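Local coordinates for Lin1840 protein (Listeria innocua serovar 6a, PDB 4ZOC) that probably hydrolyses terminal, non-reducing beta-D-glucosyl residues to release beta-D-glucose, as a family 3 glycoside hydrolase involved in beta-1,2-glucan metabolism, at residues 28-33 with 58-63; 72-77 with 348-353; 94-99 with 127-132; 164-169 with 223-228. The protein carries 2 engineered substitutions. One frame throughout, in Å; residues are numbered along the deposited sequence.

Interaction 1 (28-33 with 58-63)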
loop_
_atom_site.group_PDB
_atom_site.type_symbol
_atom_site.label_atom_id
_atom_site.label_comp_id
_atom_site.label_asym_id
_atom_site.label_seq_id
_atom_site.Cartn_x
_atom_site.Cartn_y
_atom_site.Cartn_z
ATOM N N PHE A 28 26.226 20.165 22.836
ATOM C CA PHE A 28 27.562 20.759 22.571
ATOM C C PHE A 28 27.479 22.110 21.864
ATOM O O PHE A 28 28.505 22.740 21.587
ATOM C CB PHE A 28 28.455 19.780 21.768
ATOM C CG PHE A 28 27.799 19.181 20.590
ATOM C CD1 PHE A 28 27.791 19.862 19.404
ATOM C CD2 PHE A 28 27.230 17.900 20.653
ATOM C CE1 PHE A 28 27.176 19.297 18.289
ATOM C CE2 PHE A 28 26.595 17.352 19.531
ATOM C CZ PHE A 28 26.590 18.053 18.376
ATOM N N LEU A 29 26.261 22.567 21.598
ATOM C CA LEU A 29 26.004 23.964 21.181
ATOM C C LEU A 29 25.893 24.942 22.368
ATOM O O LEU A 29 25.777 26.130 22.178
ATOM C CB LEU A 29 24.788 24.087 20.270
ATOM C CG LEU A 29 24.936 23.198 19.044
ATOM C CD1 LEU A 29 23.673 22.998 18.258
ATOM C CD2 LEU A 29 26.016 23.758 18.130
ATOM N N PHE A 30 26.008 24.447 23.577
ATOM C CA PHE A 30 25.888 25.279 24.732
ATOM C C PHE A 30 27.249 25.390 25.399
ATOM O O PHE A 30 27.990 24.432 25.503
ATOM C CB PHE A 30 24.873 24.706 25.736
ATOM C CG PHE A 30 23.468 24.706 25.267
ATOM C CD1 PHE A 30 22.987 23.653 24.547
ATOM C CD2 PHE A 30 22.603 25.735 25.581
ATOM C CE1 PHE A 30 21.636 23.637 24.139
ATOM C CE2 PHE A 30 21.272 25.729 25.159
ATOM C CZ PHE A 30 20.794 24.660 24.451
ATOM N N LYS A 31 27.533 26.549 25.952
ATOM C CA LYS A 31 28.610 26.665 26.873
ATOM C C LYS A 31 28.424 25.692 28.070
ATOM O O LYS A 31 27.284 25.438 28.581
ATOM C CB LYS A 31 28.645 28.111 27.382
ATOM C CG LYS A 31 29.707 28.394 28.429
ATOM C CD LYS A 31 29.608 29.882 28.782
ATOM C CE LYS A 31 30.449 30.231 29.995
ATOM N NZ LYS A 31 31.869 30.044 29.637
ATOM N N GLY A 32 29.543 25.148 28.548
ATOM C CA GLY A 32 29.473 24.318 29.762
ATOM C C GLY A 32 29.278 22.824 29.485
ATOM O O GLY A 32 29.287 21.991 30.414
ATOM N N THR A 33 29.135 22.465 28.223
ATOM C CA THR A 33 29.074 21.062 27.848
ATOM C C THR A 33 30.359 20.326 28.241
ATOM O O THR A 33 31.435 20.924 28.345
ATOM C CB THR A 33 28.830 20.896 26.322
ATOM O OG1 THR A 33 28.614 19.515 26.056
ATOM C CG2 THR A 33 30.036 21.387 25.478
ATOM N N GLY A 58 15.306 27.115 24.518
ATOM C CA GLY A 58 14.363 26.529 25.476
ATOM C C GLY A 58 14.791 25.184 25.972
ATOM O O GLY A 58 14.503 24.790 27.125
ATOM N N SER A 59 15.504 24.449 25.133
ATOM C CA SER A 59 15.730 23.047 25.495
ATOM C C SER A 59 17.000 22.464 24.883
ATOM O O SER A 59 17.423 22.882 23.844
ATOM C CB SER A 59 14.429 22.256 25.036
ATOM O OG SER A 59 14.565 20.851 25.257
ATOM N N VAL A 60 17.544 21.436 25.545
ATOM C CA VAL A 60 18.563 20.569 25.088
ATOM C C VAL A 60 18.014 19.220 24.717
ATOM O O VAL A 60 17.199 18.687 25.452
ATOM C CB VAL A 60 19.550 20.332 26.249
ATOM C CG1 VAL A 60 20.664 19.394 25.825
ATOM C CG2 VAL A 60 20.153 21.660 26.650
ATOM N N LEU A 61 18.457 18.640 23.587
ATOM C CA LEU A 61 18.189 17.190 23.441
ATOM C C LEU A 61 19.450 16.379 23.285
ATOM O O LEU A 61 20.440 16.816 22.657
ATOM C CB LEU A 61 17.214 16.858 22.333
ATOM C CG LEU A 61 17.846 16.658 20.954
ATOM C CD1 LEU A 61 16.798 16.095 20.029
ATOM C CD2 LEU A 61 18.256 18.039 20.551
ATOM N N GLY A 62 19.443 15.226 23.942
ATOM C CA GLY A 62 20.521 14.325 23.861
ATOM C C GLY A 62 21.791 14.713 24.653
ATOM O O GLY A 62 22.899 14.445 24.201
ATOM N N SER A 63 21.595 15.303 25.822
ATOM C CA SER A 63 22.690 15.378 26.819
ATOM C C SER A 63 23.405 13.999 26.951
ATOM O O SER A 63 22.777 12.966 26.822
ATOM C CB SER A 63 22.188 15.846 28.172
ATOM O OG SER A 63 23.209 15.785 29.145
#
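Ser59 meets Phe30 through its backbone: the carbonyl O lies 3.9 Å from Phe30 CZ, at the rim of the ring and close to its plane. The Ser59 side chain points the other way, and its OG is satisfied outside the contact by Val87 O and Gln24 NE2. Val60 comes next and makes the main apolar touch. Its CG2 branch is the one that reaches the ring, 3.5 Å from Phe30 CE1 and 3.8 Å from Phe30 CZ, approaching obliquely and neither squarely over the face nor at the edge. The other methyl, CG1, stands anti to the Val60 N (chi1 179°), which leaves CG2 beside that nitrogen and on the Phe30 side. Further along, Ser63 O accepts a hydrogen bond from Tyr412 OH.

On the opposing segment, Phe30 opens a type II turn to Thr33; Gly32 sits at the third position with positive phi, and the aromatic ring leaves the turn at its first residue. This is core packing of the TIM barrel. Strand 59-61 lies between the parallel strands 23-25 and 87-90, with backbone hydrogen bonds to Leu23, Leu25 and Val87. Phe30, from the loop that follows strand 23-25, lies between that sheet and helix 66-79, where it also packs on Ile72, while Val60 touches Phe88 on strand 87-90.

Interaction 2 (72-77 with 348-353)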
loop_
_atom_site.group_PDB
_atom_site.type_symbol
_atom_site.label_atom_id
_atom_site.label_comp_id
_atom_site.label_asym_id
_atom_site.label_seq_id
_atom_site.Cartn_x
_atom_site.Cartn_y
_atom_site.Cartn_z
ATOM N N ILE A 72 25.947 22.352 31.612
ATOM C CA ILE A 72 25.178 23.153 30.714
ATOM C C ILE A 72 24.182 24.004 31.452
ATOM O O ILE A 72 24.072 25.197 31.128
ATOM C CB ILE A 72 24.479 22.267 29.653
ATOM C CG1 ILE A 72 25.493 21.702 28.654
ATOM C CG2 ILE A 72 23.407 23.051 28.892
ATOM C CD1 ILE A 72 24.897 20.557 27.817
ATOM N N GLN A 73 23.418 23.400 32.381
ATOM C CA GLN A 73 22.387 24.113 33.111
ATOM C C GLN A 73 23.072 25.206 34.002
ATOM O O GLN A 73 22.580 26.355 34.136
ATOM C CB GLN A 73 21.605 23.151 33.968
ATOM C CG GLN A 73 20.382 23.718 34.685
ATOM C CD GLN A 73 19.229 23.951 33.703
ATOM O OE1 GLN A 73 19.281 24.887 32.868
ATOM N NE2 GLN A 73 18.201 23.128 33.793
ATOM N N GLU A 74 24.217 24.882 34.581
ATOM C CA GLU A 74 24.902 25.855 35.469
ATOM C C GLU A 74 25.380 27.072 34.706
ATOM O O GLU A 74 25.105 28.210 35.090
ATOM C CB GLU A 74 26.087 25.164 36.244
ATOM C CG GLU A 74 26.558 26.017 37.424
ATOM C CD GLU A 74 27.354 25.252 38.452
ATOM O OE1 GLU A 74 27.945 24.211 38.091
ATOM O OE2 GLU A 74 27.378 25.709 39.638
ATOM N N ALA A 75 26.047 26.859 33.569
ATOM C CA ALA A 75 26.448 27.966 32.698
ATOM C C ALA A 75 25.246 28.745 32.186
ATOM O O ALA A 75 25.227 29.953 32.191
ATOM C CB ALA A 75 27.318 27.470 31.555
ATOM N N TYR A 76 24.188 28.050 31.801
ATOM C CA TYR A 76 23.063 28.713 31.214
ATOM C C TYR A 76 22.400 29.657 32.235
ATOM O O TYR A 76 22.040 30.789 31.895
ATOM C CB TYR A 76 22.035 27.670 30.788
ATOM C CG TYR A 76 20.854 28.234 30.027
ATOM C CD1 TYR A 76 19.703 28.595 30.674
ATOM C CD2 TYR A 76 20.871 28.277 28.669
ATOM C CE1 TYR A 76 18.613 29.103 29.978
ATOM C CE2 TYR A 76 19.755 28.692 27.940
ATOM C CZ TYR A 76 18.629 29.101 28.619
ATOM O OH TYR A 76 17.519 29.541 27.909
ATOM N N LEU A 77 22.240 29.199 33.493
ATOM C CA LEU A 77 21.593 29.996 34.492
ATOM C C LEU A 77 22.474 31.136 35.002
ATOM O O LEU A 77 21.932 32.113 35.496
ATOM C CB LEU A 77 21.126 29.145 35.672
ATOM C CG LEU A 77 19.952 28.181 35.452
ATOM C CD1 LEU A 77 19.752 27.264 36.601
ATOM C CD2 LEU A 77 18.679 28.926 35.192
ATOM N N GLY A 348 16.980 16.996 41.151
ATOM C CA GLY A 348 17.372 16.003 42.120
ATOM C C GLY A 348 18.851 15.692 42.196
ATOM O O GLY A 348 19.269 15.065 43.122
ATOM N N LEU A 349 19.649 16.169 41.256
ATOM C CA LEU A 349 20.983 15.708 41.143
ATOM C C LEU A 349 22.093 16.557 41.793
ATOM O O LEU A 349 23.200 16.087 41.945
ATOM C CB LEU A 349 21.326 15.532 39.686
ATOM C CG LEU A 349 20.497 14.519 38.892
ATOM C CD1 LEU A 349 21.254 14.255 37.562
ATOM C CD2 LEU A 349 20.267 13.247 39.667
ATOM N N LYS A 350 21.843 17.831 42.058
ATOM C CA LYS A 350 22.981 18.761 42.324
ATOM C C LYS A 350 23.829 18.302 43.481
ATOM O O LYS A 350 25.093 18.335 43.389
ATOM C CB LYS A 350 22.489 20.188 42.602
ATOM C CG LYS A 350 23.596 21.258 42.611
ATOM C CD LYS A 350 24.314 21.352 41.277
ATOM C CE LYS A 350 24.870 22.761 41.026
ATOM N NZ LYS A 350 26.297 22.714 40.663
ATOM N N ASN A 351 23.154 17.876 44.554
ATOM C CA ASN A 351 23.849 17.310 45.724
ATOM C C ASN A 351 23.552 15.844 45.995
ATOM O O ASN A 351 23.572 15.383 47.153
ATOM C CB ASN A 351 23.431 18.116 46.950
ATOM C CG ASN A 351 23.717 19.600 46.766
ATOM O OD1 ASN A 351 22.785 20.403 46.709
ATOM N ND2 ASN A 351 25.006 19.967 46.600
ATOM N N ASN A 352 23.259 15.109 44.927
ATOM C CA ASN A 352 22.810 13.758 45.052
ATOM C C ASN A 352 23.217 13.007 43.791
ATOM O O ASN A 352 22.462 12.950 42.804
ATOM C CB ASN A 352 21.310 13.662 45.268
ATOM C CG ASN A 352 20.851 12.235 45.481
ATOM O OD1 ASN A 352 21.616 11.395 45.914
ATOM N ND2 ASN A 352 19.625 11.952 45.151
ATOM N N ASP A 353 24.412 12.432 43.824
ATOM C CA ASP A 353 24.873 11.575 42.713
ATOM C C ASP A 353 24.103 10.260 42.747
ATOM O O ASP A 353 24.065 9.603 43.759
ATOM C CB ASP A 353 26.403 11.390 42.754
ATOM C CG ASP A 353 26.918 10.488 41.643
ATOM O OD1 ASP A 353 26.364 9.402 41.383
ATOM O OD2 ASP A 353 27.918 10.837 41.055
#
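Glu74 and Lys350 meet through their charged ends in a salt bridge at the protein surface. The ammonium NZ of Lys350 is shared almost evenly by the two carboxylate oxygens, 3.3 Å from Glu74 OE2 and 3.4 Å from Glu74 OE1. Both distances are long, so each hydrogen bond is weak and the attraction is probably largely electrostatic. The two side chains run at about a right angle to each other. Glu74 is extended beyond CG, with CG anti to its own N (chi1 -164°), and pushes its carboxylate out from the helix; Lys350 reaches across to it with a chain bent at chi2 and chi4. The lysine has a second partner in Tyr346, whose ring it meets in a cation-pi interaction, and Glu74 touches the same tyrosine.

Helix 66-79 is the helical arm of a beta-alpha-beta crossover in the TIM barrel, connecting the adjacent parallel strands 59-61 and 87-90. The loop carrying Lys350 joins helix 322-338 to helix 361-374, so the salt bridge ties this early barrel helix to chain some 270 residues later.

The neighbouring Gln73 has both ends of its amide satisfied: OE1 accepts from Leu86 N and NE2 donates to Pro345 O. In the loop, a type I turn from Leu349 to Asn352 is closed by Asn352 N donating to Leu349 O at 3.1 Å. Before the turn, Gly348 N is taken up by Asp344 OD2, and after it Asp353 OD1 pairs with Thr355 OG1.

Interaction 3 (94-99 with 127-132)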
loop_
_atom_site.group_PDB
_atom_site.type_symbol
_atom_site.label_atom_id
_atom_site.label_comp_id
_atom_site.label_asym_id
_atom_site.label_seq_id
_atom_site.Cartn_x
_atom_site.Cartn_y
_atom_site.Cartn_z
ATOM N N HIS A 94 13.572 1.998 24.809
ATOM C CA HIS A 94 13.356 0.675 25.455
ATOM C C HIS A 94 14.451 0.427 26.444
ATOM O O HIS A 94 15.010 -0.694 26.558
ATOM C CB HIS A 94 13.225 -0.465 24.426
ATOM C CG HIS A 94 14.399 -0.599 23.500
ATOM N ND1 HIS A 94 15.303 -1.624 23.599
ATOM C CD2 HIS A 94 14.765 0.102 22.414
ATOM C CE1 HIS A 94 16.226 -1.509 22.666
ATOM N NE2 HIS A 94 15.937 -0.449 21.945
ATOM N N GLY A 95 14.701 1.456 27.236
ATOM C CA GLY A 95 15.702 1.358 28.278
ATOM C C GLY A 95 16.780 2.408 28.103
ATOM O O GLY A 95 17.047 2.904 26.955
ATOM N N TYR A 96 17.402 2.758 29.255
ATOM C CA TYR A 96 18.455 3.697 29.298
ATOM C C TYR A 96 19.799 2.997 29.212
ATOM O O TYR A 96 20.342 2.798 28.104
ATOM C CB TYR A 96 18.331 4.688 30.504
ATOM C CG TYR A 96 19.288 5.842 30.385
ATOM C CD1 TYR A 96 19.091 6.847 29.436
ATOM C CD2 TYR A 96 20.360 5.992 31.241
ATOM C CE1 TYR A 96 19.958 7.886 29.297
ATOM C CE2 TYR A 96 21.225 7.040 31.131
ATOM C CZ TYR A 96 21.051 8.000 30.113
ATOM O OH TYR A 96 21.929 9.045 29.962
ATOM N N LYS A 97 20.369 2.617 30.364
ATOM C CA LYS A 97 21.598 1.781 30.410
ATOM C C LYS A 97 21.261 0.320 30.547
ATOM O O LYS A 97 21.945 -0.529 29.894
ATOM C CB LYS A 97 22.562 2.194 31.527
ATOM C CG LYS A 97 23.129 3.544 31.238
ATOM C CD LYS A 97 24.428 3.480 30.504
ATOM C CE LYS A 97 24.831 4.902 30.132
ATOM N NZ LYS A 97 25.873 4.766 29.044
ATOM N N THR A 98 20.223 -0.008 31.332
ATOM C CA THR A 98 19.673 -1.352 31.305
ATOM C C THR A 98 18.702 -1.451 30.123
ATOM O O THR A 98 17.609 -0.801 30.144
ATOM C CB THR A 98 18.959 -1.755 32.617
ATOM O OG1 THR A 98 19.812 -1.466 33.733
ATOM C CG2 THR A 98 18.595 -3.306 32.563
ATOM N N VAL A 99 19.118 -2.165 29.065
ATOM C CA VAL A 99 18.358 -2.154 27.828
ATOM C C VAL A 99 17.387 -3.330 27.859
ATOM O O VAL A 99 17.759 -4.464 28.118
ATOM C CB VAL A 99 19.230 -2.167 26.574
ATOM C CG1 VAL A 99 18.392 -2.041 25.283
ATOM C CG2 VAL A 99 20.271 -1.105 26.636
ATOM N N THR A 127 16.513 9.670 34.609
ATOM C CA THR A 127 16.541 10.832 35.543
ATOM C C THR A 127 17.838 10.902 36.292
ATOM O O THR A 127 18.291 11.992 36.621
ATOM C CB THR A 127 15.326 10.821 36.484
ATOM O OG1 THR A 127 15.280 9.602 37.260
ATOM C CG2 THR A 127 14.021 10.986 35.683
ATOM N N ALA A 128 18.404 9.742 36.640
ATOM C CA ALA A 128 19.700 9.700 37.321
ATOM C C ALA A 128 20.800 10.302 36.478
ATOM O O ALA A 128 21.765 10.844 37.055
ATOM C CB ALA A 128 20.029 8.282 37.758
ATOM N N ASP A 129 20.616 10.337 35.137
ATOM C CA ASP A 129 21.623 10.893 34.271
ATOM C C ASP A 129 21.209 12.280 33.744
ATOM O O ASP A 129 21.773 12.775 32.798
ATOM C CB ASP A 129 21.943 9.890 33.139
ATOM C CG ASP A 129 23.403 9.779 32.855
ATOM O OD1 ASP A 129 24.230 10.246 33.677
ATOM O OD2 ASP A 129 23.747 9.220 31.807
ATOM N N GLY A 130 20.171 12.871 34.350
ATOM C CA GLY A 130 19.812 14.249 34.137
ATOM C C GLY A 130 18.737 14.587 33.107
ATOM O O GLY A 130 18.545 15.728 32.799
ATOM N N HIS A 131 18.083 13.581 32.559
ATOM C CA HIS A 131 17.033 13.764 31.554
ATOM C C HIS A 131 15.652 13.973 32.158
ATOM O O HIS A 131 15.248 13.244 33.022
ATOM C CB HIS A 131 16.985 12.535 30.638
ATOM C CG HIS A 131 18.299 12.198 29.994
ATOM N ND1 HIS A 131 18.905 12.996 29.044
ATOM C CD2 HIS A 131 19.152 11.170 30.213
ATOM C CE1 HIS A 131 20.050 12.460 28.681
ATOM N NE2 HIS A 131 20.229 11.361 29.391
ATOM N N HIS A 132 14.897 14.927 31.595
ATOM C CA HIS A 132 13.564 15.315 32.084
ATOM C C HIS A 132 12.438 14.712 31.273
ATOM O O HIS A 132 11.360 14.530 31.811
ATOM C CB HIS A 132 13.337 16.799 32.016
ATOM C CG HIS A 132 14.426 17.577 32.706
ATOM N ND1 HIS A 132 14.782 18.843 32.329
ATOM C CD2 HIS A 132 15.227 17.248 33.746
ATOM C CE1 HIS A 132 15.797 19.260 33.079
ATOM N NE2 HIS A 132 16.069 18.330 33.969
#
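Tyr96 OH is held by two groups at once. It donates to Asp129 OD2 at 2.6 Å and accepts from His131 NE2 at 2.9 Å, the second bond bent to 147° at the hydrogen. The carboxylate oxygen is met on its anti side, a little out of the carboxylate plane, whereas the phenol oxygen lies in the plane of the imidazole. With Tyr96 CG anti to the backbone N (chi1 -169°), the ring is carried toward the helix end where both partners sit. The two residues come to carbons on either side of CZ: Asp129 CB is 3.6 Å from Tyr96 CE2, His131 CD2 3.5 Å from Tyr96 CE1. The two rings are inclined at 61°, neither stacked nor edge-to-face.

What places the two grips is the end of helix 112-128, a Schellman motif with Gly130 as the C-prime residue. His131 N bonds back to Ala126 O, and Gly130 N reaches Thr127 O at 3.1 Å. Beyond this turn the chain enters strand 133-134 of the TIM barrel, while Tyr96 comes from the loop after strand 87-90. Asp129 is fixed from its other oxygen as well, since OD1 accepts from Ala66 N.

Tyr412 stacks on the Tyr96 ring and also meets the ring of His131. The Tyr96 loop is tied to helix 112-128 again through Glu125, which bonds Lys97 N and Thr98 OG1.

Interaction 4 (164-169 with 223-228)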
loop_
_atom_site.group_PDB
_atom_site.type_symbol
_atom_site.label_atom_id
_atom_site.label_comp_id
_atom_site.label_asym_id
_atom_site.label_seq_id
_atom_site.Cartn_x
_atom_site.Cartn_y
_atom_site.Cartn_z
ATOM N N LEU A 164 -0.752 -0.854 25.728
ATOM C CA LEU A 164 0.676 -0.790 26.075
ATOM C C LEU A 164 1.277 0.639 26.108
ATOM O O LEU A 164 2.175 0.957 26.940
ATOM C CB LEU A 164 1.466 -1.716 25.185
ATOM C CG LEU A 164 0.983 -3.189 25.232
ATOM C CD1 LEU A 164 1.986 -3.973 24.376
ATOM C CD2 LEU A 164 0.930 -3.820 26.596
ATOM N N GLY A 165 0.761 1.522 25.272
ATOM C CA GLY A 165 1.150 2.905 25.341
ATOM C C GLY A 165 0.768 3.522 26.667
ATOM O O GLY A 165 1.569 4.242 27.260
ATOM N N LYS A 166 -0.451 3.272 27.113
ATOM C CA LYS A 166 -0.869 3.735 28.407
ATOM C C LYS A 166 0.023 3.179 29.526
ATOM O O LYS A 166 0.434 3.925 30.436
ATOM C CB LYS A 166 -2.313 3.422 28.729
ATOM C CG LYS A 166 -3.253 4.181 27.893
ATOM C CD LYS A 166 -4.700 3.952 28.298
ATOM C CE LYS A 166 -5.139 2.617 27.887
ATOM N NZ LYS A 166 -6.521 2.396 28.419
ATOM N N ALA A 167 0.354 1.881 29.456
ATOM C CA ALA A 167 1.284 1.335 30.416
ATOM C C ALA A 167 2.652 2.015 30.411
ATOM O O ALA A 167 3.203 2.254 31.496
ATOM C CB ALA A 167 1.390 -0.168 30.231
ATOM N N MET A 168 3.175 2.379 29.220
ATOM C CA MET A 168 4.485 3.064 29.156
ATOM C C MET A 168 4.417 4.450 29.770
ATOM O O MET A 168 5.280 4.836 30.593
ATOM C CB MET A 168 4.959 3.199 27.738
ATOM C CG MET A 168 5.591 2.010 27.113
ATOM S SD MET A 168 6.739 2.451 25.735
ATOM C CE MET A 168 6.569 0.840 24.995
ATOM N N VAL A 169 3.349 5.179 29.430
ATOM C CA VAL A 169 3.168 6.542 29.985
ATOM C C VAL A 169 3.115 6.476 31.526
ATOM O O VAL A 169 3.773 7.251 32.217
ATOM C CB VAL A 169 1.913 7.201 29.410
ATOM C CG1 VAL A 169 1.591 8.509 30.177
ATOM C CG2 VAL A 169 2.089 7.490 27.936
ATOM N N TYR A 223 -2.514 7.086 20.011
ATOM C CA TYR A 223 -2.051 8.444 20.442
ATOM C C TYR A 223 -3.034 9.011 21.487
ATOM O O TYR A 223 -2.642 9.582 22.531
ATOM C CB TYR A 223 -1.901 9.457 19.303
ATOM C CG TYR A 223 -1.106 9.036 18.107
ATOM C CD1 TYR A 223 0.235 8.608 18.199
ATOM C CD2 TYR A 223 -1.693 9.012 16.881
ATOM C CE1 TYR A 223 0.981 8.226 17.056
ATOM C CE2 TYR A 223 -0.976 8.591 15.783
ATOM C CZ TYR A 223 0.358 8.205 15.879
ATOM O OH TYR A 223 0.953 7.681 14.729
ATOM N N ASN A 224 -4.300 8.919 21.122
ATOM C CA ASN A 224 -5.336 9.493 21.937
ATOM C C ASN A 224 -5.331 8.867 23.325
ATOM O O ASN A 224 -5.508 9.556 24.333
ATOM C CB ASN A 224 -6.720 9.367 21.263
ATOM C CG ASN A 224 -7.797 9.942 22.137
ATOM O OD1 ASN A 224 -7.792 11.115 22.411
ATOM N ND2 ASN A 224 -8.601 9.092 22.726
ATOM N N ALA A 225 -5.154 7.554 23.400
ATOM C CA ALA A 225 -5.204 6.848 24.678
ATOM C C ALA A 225 -4.071 7.315 25.562
ATOM O O ALA A 225 -4.267 7.594 26.736
ATOM C CB ALA A 225 -5.153 5.361 24.526
ATOM N N ALA A 226 -2.894 7.492 24.970
ATOM C CA ALA A 226 -1.763 8.000 25.746
ATOM C C ALA A 226 -1.888 9.445 26.218
ATOM O O ALA A 226 -1.459 9.837 27.299
ATOM C CB ALA A 226 -0.498 7.786 24.901
ATOM N N ILE A 227 -2.481 10.254 25.372
ATOM C CA ILE A 227 -2.758 11.650 25.656
ATOM C C ILE A 227 -3.764 11.717 26.802
ATOM O O ILE A 227 -3.555 12.453 27.808
ATOM C CB ILE A 227 -3.221 12.358 24.394
ATOM C CG1 ILE A 227 -2.065 12.568 23.409
ATOM C CG2 ILE A 227 -3.885 13.729 24.703
ATOM C CD1 ILE A 227 -2.603 12.864 22.022
ATOM N N GLN A 228 -4.833 10.934 26.704
ATOM C CA GLN A 228 -5.851 10.938 27.784
ATOM C C GLN A 228 -5.321 10.394 29.108
ATOM O O GLN A 228 -5.749 10.812 30.206
ATOM C CB GLN A 228 -7.153 10.221 27.364
ATOM C CG GLN A 228 -7.862 10.781 26.145
ATOM C CD GLN A 228 -7.763 12.316 25.996
ATOM O OE1 GLN A 228 -7.879 13.071 26.986
ATOM N NE2 GLN A 228 -7.467 12.778 24.793
#
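Lys166 lies along Ala225 where two neighbouring helices of the TIM barrel's outer layer pack together. Helix 158-173 follows strand 133-134, helix 221-228 follows the adjacent parallel strand 187-193, and the two run in roughly the same direction, their segment axes crossing at -31° with a closest approach of 8.4 Å.

From CB, the Lys166 chain first meets the other helix at CG, which stands anti to its own carbonyl carbon (chi1 -68°). That methylene is 3.7 Å from Ala225 O and 4.0 Å from Ala225 CB. CD follows at 4.1 Å from Ala225 CB, so the aliphatic part rests against both the alanine methyl and its carbonyl. At chi3 the chain bends, and the NZ at its tip ends in a salt bridge to Glu163 on its own helix. The methylenes thus pack on the other helix while NZ pairs within its own.

Small residues let the backbones come close: the CA atoms of Lys166 and Ala226 are just 5.1 Å apart, and Gly165, with no side chain, lies near Ala226. Toward the sheet, where Ala226 touches Val190 of strand 187-193, the buried side of the interface is made by one methyl pair, Val169 CG2 against Ala226 CB at 4.0 Å.

In the fold
Interactions 1 and 3 are buried, interaction 4 is partly buried, and interaction 2 lies at the surface. Chemistry follows place: apolar ring and methyl packing in interaction 1, a hydrogen-bonded polar cluster in interaction 3, close helix packing in interaction 4, a long salt bridge in interaction 2. Interactions 1, 2 and 3 adjoin one another. Strand 59-61 of interaction 1 leads into helix 66-79 of interaction 2, whose Ile72 packs against the 28-33 turn, its CG1 3.7 Å from Thr33 CA; Leu349 covers the helix end of interaction 3, and Ser63 O approaches His131 CE1. Interaction 4 stands apart, its nearest atoms about 7 Å from interaction 3, and joins helices further round the barrel.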